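Local structure of NUDIX hydrolase (Nitrosomonas europaea, 2B0V) at residues E26-Q37 / A122-I133. The protein probably hydrolyses nucleoside di- and triphosphates and thiamine diphosphate as a magnesium-dependent, monomeric Nudix hydrolase of the NudJ subfamily. Numbering follows the deposited sequence. Where two conformers were deposited one is given.
Sequences EIPRGTAIKLNQ and AMHRTPLVMQCI. With EDO (1,2-ethanediol), chain D.
Leu35, in the edge strand 34-36, forms a single beta bridge with His124: Leu35 N donates to Met123 O (2.9 Å), and Leu35 O accepts from Arg125 N (2.8 Å). Arg125, CG anti to the backbone N (chi1 173°) and bent at chi2, passes Asn36 and crosses Glu26 at about a right angle. Its NH1 meets Glu26 OE2 at 2.8 Å in a salt bridge, from above the carboxylate plane. Asn36 ND2 hydrogen-bonds to Glu26 OE2 at 3.1 Å, from the opposite face; Asn36 OD1 accepts from Arg86. Pro28 lies over one guanidinium face, with CG 3.4 Å from Arg125 NE. An alanine in place of Glu26 would probably leave the Arg125 charge without its carboxylate mate and Asn36 ND2 without this acceptor. Farther along, Gln37 NE2 donates a nearly straight hydrogen bond (167°) to Val129 O of helix 128-137, 3.0 Å away, on a lone pair, while its OE1 accepts from Arg86. Near the bridge, one water joins Lys34 NZ to the carbonyls of Ala122 and His124. A two-bond backbone bridge thus ties the 20-36 hairpin of the Nudix fold to the segment leading into helix 128-137, and beside it one charged and one neutral donor hold a buried carboxylate from opposite faces.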
ATOM      1  N   GLU A  26     -10.505   5.766  -1.511  1.00 16.49           N
ATOM      2  CA  GLU A  26      -9.887   6.799  -2.341  1.00 16.61           C
ATOM      3  C   GLU A  26     -10.653   6.943  -3.654  1.00 17.32           C
ATOM      4  O   GLU A  26     -11.373   6.033  -4.077  1.00 18.12           O
ATOM      5  CB  GLU A  26      -8.418   6.446  -2.628  1.00 17.67           C
ATOM      6  CG  GLU A  26      -8.267   5.154  -3.465  1.00 20.51           C
ATOM      7  CD  GLU A  26      -6.823   4.681  -3.521  1.00 26.01           C
ATOM      8  OE1 GLU A  26      -6.005   5.158  -2.679  1.00 28.48           O
ATOM      9  OE2 GLU A  26      -6.533   3.832  -4.396  1.00 24.45           O
ATOM     10  N   ILE A  27     -10.525   8.115  -4.258  1.00 18.58           N
ATOM     11  CA  ILE A  27     -11.148   8.360  -5.557  1.00 19.76           C
ATOM     12  C   ILE A  27      -9.990   8.638  -6.517  1.00 22.31           C
ATOM     13  O   ILE A  27      -9.497   9.773  -6.573  1.00 22.01           O
ATOM     14  CB  ILE A  27     -12.117   9.542  -5.489  1.00 19.90           C
ATOM     15  CG1 ILE A  27     -13.193   9.267  -4.428  1.00 20.38           C
ATOM     16  CG2 ILE A  27     -12.730   9.797  -6.850  1.00 18.79           C
ATOM     17  CD1 ILE A  27     -14.172  10.423  -4.205  1.00 22.55           C
ATOM     18  N   PRO A  28      -9.536   7.601  -7.258  1.00 24.44           N
ATOM     19  CA  PRO A  28      -8.354   7.751  -8.140  1.00 26.40           C
ATOM     20  C   PRO A  28      -8.607   8.609  -9.370  1.00 28.12           C
ATOM     21  O   PRO A  28      -7.679   9.254  -9.889  1.00 29.76           O
ATOM     22  CB  PRO A  28      -8.048   6.306  -8.593  1.00 26.37           C
ATOM     23  CG  PRO A  28      -8.857   5.424  -7.716  1.00 26.42           C
ATOM     24  CD  PRO A  28     -10.073   6.232  -7.300  1.00 25.03           C
ATOM     25  N   ARG A  29      -9.837   8.587  -9.861  1.00 28.80           N
ATOM     26  CA  ARG A  29     -10.224   9.385 -11.011  1.00 30.08           C
ATOM     27  C   ARG A  29     -11.713   9.515 -10.903  1.00 29.46           C
ATOM     28  O   ARG A  29     -12.360   8.725 -10.203  1.00 29.91           O
ATOM     29  CB  ARG A  29      -9.834   8.692 -12.332  1.00 31.32           C
ATOM     30  CG  ARG A  29     -10.597   7.390 -12.637  1.00 34.61           C
ATOM     31  CD  ARG A  29      -9.955   6.579 -13.788  1.00 39.76           C
ATOM     32  NE  ARG A  29      -8.492   6.510 -13.655  1.00 44.06           N
ATOM     33  CZ  ARG A  29      -7.830   5.634 -12.894  1.00 45.83           C
ATOM     34  NH1 ARG A  29      -8.489   4.708 -12.199  1.00 46.50           N
ATOM     35  NH2 ARG A  29      -6.500   5.682 -12.832  1.00 45.83           N
ATOM     36  N   GLY A  30     -12.267  10.521 -11.563  1.00 28.06           N
ATOM     37  CA  GLY A  30     -13.708  10.696 -11.558  1.00 27.94           C
ATOM     38  C   GLY A  30     -14.272  10.834 -10.164  1.00 27.58           C
ATOM     39  O   GLY A  30     -13.770  11.626  -9.356  1.00 27.46           O
ATOM     40  N   THR A  31     -15.288  10.022  -9.866  1.00 26.60           N
ATOM     41  CA  THR A  31     -16.010  10.121  -8.604  0.50 26.25           C
ATOM     42  C   THR A  31     -16.101   8.821  -7.791  1.00 26.12           C
ATOM     43  O   THR A  31     -16.481   8.853  -6.612  1.00 26.38           O
ATOM     44  CB  THR A  31     -17.429  10.652  -8.839  0.50 26.64           C
ATOM     45  OG1 THR A  31     -18.059   9.883  -9.872  0.50 26.51           O
ATOM     46  CG2 THR A  31     -17.384  12.121  -9.249  0.50 26.23           C
ATOM     47  N   ALA A  32     -15.770   7.688  -8.411  1.00 25.19           N
ATOM     48  CA  ALA A  32     -15.980   6.376  -7.767  1.00 23.38           C
ATOM     49  C   ALA A  32     -15.007   6.119  -6.633  1.00 22.14           C
ATOM     50  O   ALA A  32     -13.792   6.238  -6.813  1.00 22.84           O
ATOM     51  CB  ALA A  32     -15.871   5.254  -8.790  1.00 21.99           C
ATOM     52  N   ILE A  33     -15.553   5.737  -5.480  1.00 20.45           N
ATOM     53  CA  ILE A  33     -14.750   5.337  -4.337  1.00 19.27           C
ATOM     54  C   ILE A  33     -14.212   3.902  -4.480  1.00 18.20           C
ATOM     55  O   ILE A  33     -14.954   2.952  -4.774  1.00 18.52           O
ATOM     56  CB  ILE A  33     -15.506   5.513  -2.995  1.00 18.84           C
ATOM     57  CG1 ILE A  33     -15.896   6.985  -2.794  1.00 21.91           C
ATOM     58  CG2 ILE A  33     -14.655   5.074  -1.770  1.00 18.53           C
ATOM     59  CD1 ILE A  33     -16.809   7.256  -1.564  1.00 24.07           C
ATOM     60  N   LYS A  34     -12.905   3.767  -4.225  1.00 17.62           N
ATOM     61  CA  LYS A  34     -12.236   2.484  -4.302  1.00 16.19           C
ATOM     62  C   LYS A  34     -11.540   2.220  -2.974  1.00 15.35           C
ATOM     63  O   LYS A  34     -11.160   3.168  -2.268  1.00 17.02           O
ATOM     64  CB  LYS A  34     -11.195   2.461  -5.438  1.00 17.67           C
ATOM     65  CG  LYS A  34     -11.761   2.721  -6.854  1.00 19.41           C
ATOM     66  CD  LYS A  34     -12.753   1.618  -7.277  1.00 20.53           C
ATOM     67  CE  LYS A  34     -13.370   1.941  -8.628  1.00 25.81           C
ATOM     68  NZ  LYS A  34     -14.281   0.837  -9.098  1.00 23.67           N
ATOM     69  N   LEU A  35     -11.407   0.956  -2.622  1.00 14.46           N
ATOM     70  CA  LEU A  35     -10.627   0.529  -1.443  1.00 14.12           C
ATOM     71  C   LEU A  35      -9.225   0.049  -1.870  1.00 14.16           C
ATOM     72  O   LEU A  35      -9.065  -0.669  -2.869  1.00 13.41           O
ATOM     73  CB  LEU A  35     -11.366  -0.635  -0.785  1.00 14.55           C
ATOM     74  CG  LEU A  35     -10.900  -1.046   0.601  1.00 17.70           C
ATOM     75  CD1 LEU A  35     -11.212   0.078   1.603  1.00 18.62           C
ATOM     76  CD2 LEU A  35     -11.590  -2.385   0.989  1.00 20.01           C
ATOM     77  N   ASN A  36      -8.214   0.397  -1.080  1.00 13.36           N
ATOM     78  CA  ASN A  36      -6.842   0.043  -1.454  1.00 14.23           C
ATOM     79  C   ASN A  36      -5.950   0.034  -0.214  1.00 13.17           C
ATOM     80  O   ASN A  36      -6.287   0.625   0.813  1.00 12.89           O
ATOM     81  CB  ASN A  36      -6.302   1.075  -2.472  1.00 13.93           C
ATOM     82  CG  ASN A  36      -5.071   0.591  -3.270  1.00 15.73           C
ATOM     83  OD1 ASN A  36      -4.648  -0.552  -3.190  1.00 15.77           O
ATOM     84  ND2 ASN A  36      -4.534   1.495  -4.094  1.00 18.50           N
ATOM     85  N   GLN A  37      -4.809  -0.644  -0.274  1.00 13.38           N
ATOM     86  CA  GLN A  37      -3.763  -0.372   0.723  1.00 13.52           C
ATOM     87  C   GLN A  37      -3.267   1.077   0.558  1.00 13.88           C
ATOM     88  O   GLN A  37      -3.382   1.632  -0.545  1.00 15.38           O
ATOM     89  CB  GLN A  37      -2.565  -1.298   0.490  1.00 15.14           C
ATOM     90  CG  GLN A  37      -2.706  -2.698   1.034  1.00 14.55           C
ATOM     91  CD  GLN A  37      -3.553  -3.572   0.084  1.00 14.67           C
ATOM     92  OE1 GLN A  37      -3.595  -3.349  -1.146  1.00 14.82           O
ATOM     93  NE2 GLN A  37      -4.169  -4.597   0.650  1.00 14.17           N
ATOM     94  N   ALA A 122     -15.850  -5.841  -5.052  1.00 19.63           N
ATOM     95  CA  ALA A 122     -16.171  -5.119  -6.287  1.00 20.35           C
ATOM     96  C   ALA A 122     -15.619  -3.677  -6.348  1.00 20.54           C
ATOM     97  O   ALA A 122     -15.417  -3.150  -7.450  1.00 22.19           O
ATOM     98  CB  ALA A 122     -17.690  -5.161  -6.589  1.00 20.94           C
HETATM   99  N   MSE A 123     -15.358  -3.058  -5.191  1.00 17.61           N
HETATM  100  CA  MSE A 123     -14.826  -1.670  -5.163  1.00 17.22           C
HETATM  101  C   MSE A 123     -13.323  -1.655  -4.824  1.00 16.28           C
HETATM  102  O   MSE A 123     -12.748  -0.589  -4.627  1.00 15.86           O
HETATM  103  CB  MSE A 123     -15.629  -0.751  -4.234  1.00 18.79           C
HETATM  104  CG  MSE A 123     -15.574  -1.136  -2.785  1.00 19.05           C
HETATM  105 SE   MSE A 123     -16.632   0.092  -1.658  0.83 27.63          SE
HETATM  106  CE  MSE A 123     -15.265   1.423  -1.445  1.00 23.38           C
ATOM    107  N   HIS A 124     -12.668  -2.821  -4.801  1.00 15.54           N
ATOM    108  CA  HIS A 124     -11.205  -2.801  -4.640  1.00 14.89           C
ATOM    109  C   HIS A 124     -10.586  -2.095  -5.846  1.00 14.85           C
ATOM    110  O   HIS A 124     -11.017  -2.296  -7.003  1.00 15.32           O
ATOM    111  CB  HIS A 124     -10.632  -4.195  -4.556  1.00 14.76           C
ATOM    112  CG  HIS A 124     -10.954  -4.909  -3.293  1.00 14.75           C
ATOM    113  ND1 HIS A 124     -10.395  -6.126  -2.983  1.00 18.04           N
ATOM    114  CD2 HIS A 124     -11.761  -4.583  -2.256  1.00 16.07           C
ATOM    115  CE1 HIS A 124     -10.876  -6.547  -1.829  1.00 18.50           C
ATOM    116  NE2 HIS A 124     -11.700  -5.628  -1.362  1.00 16.44           N
ATOM    117  N   ARG A 125      -9.538  -1.313  -5.580  1.00 15.74           N
ATOM    118  CA  ARG A 125      -8.875  -0.608  -6.664  1.00 16.38           C
ATOM    119  C   ARG A 125      -8.313  -1.565  -7.736  1.00 16.51           C
ATOM    120  O   ARG A 125      -8.458  -1.316  -8.931  1.00 17.11           O
ATOM    121  CB  ARG A 125      -7.796   0.328  -6.115  1.00 16.32           C
ATOM    122  CG  ARG A 125      -6.939   0.976  -7.178  1.00 22.33           C
ATOM    123  CD  ARG A 125      -7.203   2.432  -7.252  1.00 27.77           C
ATOM    124  NE  ARG A 125      -6.405   3.162  -8.257  1.00 31.14           N
ATOM    125  CZ  ARG A 125      -5.416   4.023  -7.982  1.00 34.40           C
ATOM    126  NH1 ARG A 125      -5.040   4.263  -6.717  1.00 34.73           N
ATOM    127  NH2 ARG A 125      -4.788   4.654  -8.985  1.00 34.33           N
ATOM    128  N   THR A 126      -7.704  -2.657  -7.305  1.00 17.33           N
ATOM    129  CA  THR A 126      -7.158  -3.668  -8.250  1.00 17.79           C
ATOM    130  C   THR A 126      -7.277  -5.032  -7.587  1.00 18.10           C
ATOM    131  O   THR A 126      -7.532  -5.102  -6.389  1.00 16.93           O
ATOM    132  CB  THR A 126      -5.641  -3.445  -8.534  1.00 17.96           C
ATOM    133  OG1 THR A 126      -4.890  -3.768  -7.360  1.00 21.02           O
ATOM    134  CG2 THR A 126      -5.315  -1.984  -8.996  1.00 20.62           C
ATOM    135  N   PRO A 127      -7.081  -6.119  -8.361  1.00 18.26           N
ATOM    136  CA  PRO A 127      -7.040  -7.447  -7.772  1.00 17.25           C
ATOM    137  C   PRO A 127      -5.928  -7.638  -6.732  1.00 16.47           C
ATOM    138  O   PRO A 127      -5.990  -8.591  -5.919  1.00 16.62           O
ATOM    139  CB  PRO A 127      -6.821  -8.359  -8.995  1.00 18.55           C
ATOM    140  CG  PRO A 127      -7.375  -7.588 -10.127  1.00 20.39           C
ATOM    141  CD  PRO A 127      -6.909  -6.190  -9.829  1.00 19.76           C
ATOM    142  N   LEU A 128      -4.940  -6.736  -6.715  1.00 15.76           N
ATOM    143  CA  LEU A 128      -3.829  -6.846  -5.769  0.50 15.64           C
ATOM    144  C   LEU A 128      -4.193  -6.513  -4.335  1.00 16.01           C
ATOM    145  O   LEU A 128      -3.479  -6.912  -3.388  1.00 16.49           O
ATOM    146  CB  LEU A 128      -2.642  -5.988  -6.214  0.50 16.58           C
ATOM    147  CG  LEU A 128      -2.073  -6.191  -7.616  0.50 15.81           C
ATOM    148  CD1 LEU A 128      -0.739  -5.482  -7.601  0.50 16.59           C
ATOM    149  CD2 LEU A 128      -1.945  -7.683  -8.011  0.50 16.95           C
ATOM    150  N   VAL A 129      -5.302  -5.784  -4.172  1.00 14.53           N
ATOM    151  CA  VAL A 129      -5.729  -5.406  -2.822  1.00 14.34           C
ATOM    152  C   VAL A 129      -5.969  -6.679  -2.047  1.00 14.37           C
ATOM    153  O   VAL A 129      -5.475  -6.852  -0.910  1.00 15.83           O
ATOM    154  CB  VAL A 129      -6.997  -4.532  -2.842  1.00 13.55           C
ATOM    155  CG1 VAL A 129      -7.411  -4.202  -1.437  1.00 16.17           C
ATOM    156  CG2 VAL A 129      -6.693  -3.235  -3.584  1.00 15.09           C
HETATM  157  N   MSE A 130      -6.729  -7.597  -2.652  1.00 14.71           N
HETATM  158  CA  MSE A 130      -6.995  -8.851  -1.982  1.00 16.13           C
HETATM  159  C   MSE A 130      -5.766  -9.763  -1.988  1.00 16.56           C
HETATM  160  O   MSE A 130      -5.439 -10.402  -0.972  1.00 17.56           O
HETATM  161  CB  MSE A 130      -8.209  -9.544  -2.651  1.00 17.38           C
HETATM  162  CG  MSE A 130      -8.759 -10.718  -1.901  1.00 19.05           C
HETATM  163 SE   MSE A 130      -9.804 -10.050  -0.364  0.75 28.67          SE
HETATM  164  CE  MSE A 130      -8.485 -10.581   0.904  1.00 20.17           C
ATOM    165  N   GLN A 131      -5.066  -9.820  -3.119  1.00 16.92           N
ATOM    166  CA  GLN A 131      -3.944 -10.776  -3.236  1.00 17.12           C
ATOM    167  C   GLN A 131      -2.854 -10.475  -2.208  1.00 16.37           C
ATOM    168  O   GLN A 131      -2.293 -11.404  -1.581  1.00 18.59           O
ATOM    169  CB  GLN A 131      -3.338 -10.785  -4.645  1.00 16.76           C
ATOM    170  CG  GLN A 131      -2.337 -11.952  -4.856  1.00 18.59           C
ATOM    171  CD  GLN A 131      -3.001 -13.306  -4.622  1.00 20.46           C
ATOM    172  OE1 GLN A 131      -2.566 -14.109  -3.793  1.00 24.64           O
ATOM    173  NE2 GLN A 131      -4.098 -13.516  -5.285  1.00 18.60           N
ATOM    174  N   CYS A 132      -2.526  -9.190  -2.034  1.00 16.93           N
ATOM    175  CA  CYS A 132      -1.460  -8.766  -1.089  0.60 16.05           C
ATOM    176  C   CYS A 132      -1.798  -9.224   0.341  1.00 16.26           C
ATOM    177  O   CYS A 132      -0.957  -9.670   1.112  1.00 16.28           O
ATOM    178  CB  CYS A 132      -1.232  -7.240  -1.196  0.60 16.33           C
ATOM    179  SG  CYS A 132      -0.510  -6.696  -2.806  0.60 16.53           S
ATOM    180  N   ILE A 133      -3.080  -9.115   0.686  1.00 15.91           N
ATOM    181  CA  ILE A 133      -3.531  -9.573   2.020  1.00 16.37           C
ATOM    182  C   ILE A 133      -3.460 -11.091   2.157  1.00 16.60           C
ATOM    183  O   ILE A 133      -3.016 -11.599   3.182  1.00 18.16           O
ATOM    184  CB  ILE A 133      -4.981  -9.072   2.312  1.00 16.41           C
ATOM    185  CG1 ILE A 133      -4.936  -7.565   2.530  1.00 14.94           C
ATOM    186  CG2 ILE A 133      -5.577  -9.777   3.543  1.00 18.68           C
ATOM    187  CD1 ILE A 133      -6.319  -6.864   2.476  1.00 13.21           C
TER
HETATM  188  C1  EDO D 201      -2.327   6.046  -4.094  1.00 29.61           C
HETATM  189  O1  EDO D 201      -2.658   4.774  -4.739  1.00 34.02           O
HETATM  190  C2  EDO D 201      -1.325   6.955  -4.840  1.00 33.70           C
HETATM  191  O2  EDO D 201      -0.569   7.871  -3.983  1.00 33.80           O
HETATM  192  O   HOH W   1     -13.157  -1.810  -8.721  1.00 26.61           O
HETATM  193  O   HOH W   2      -4.386  -1.785  -5.753  1.00 27.11           O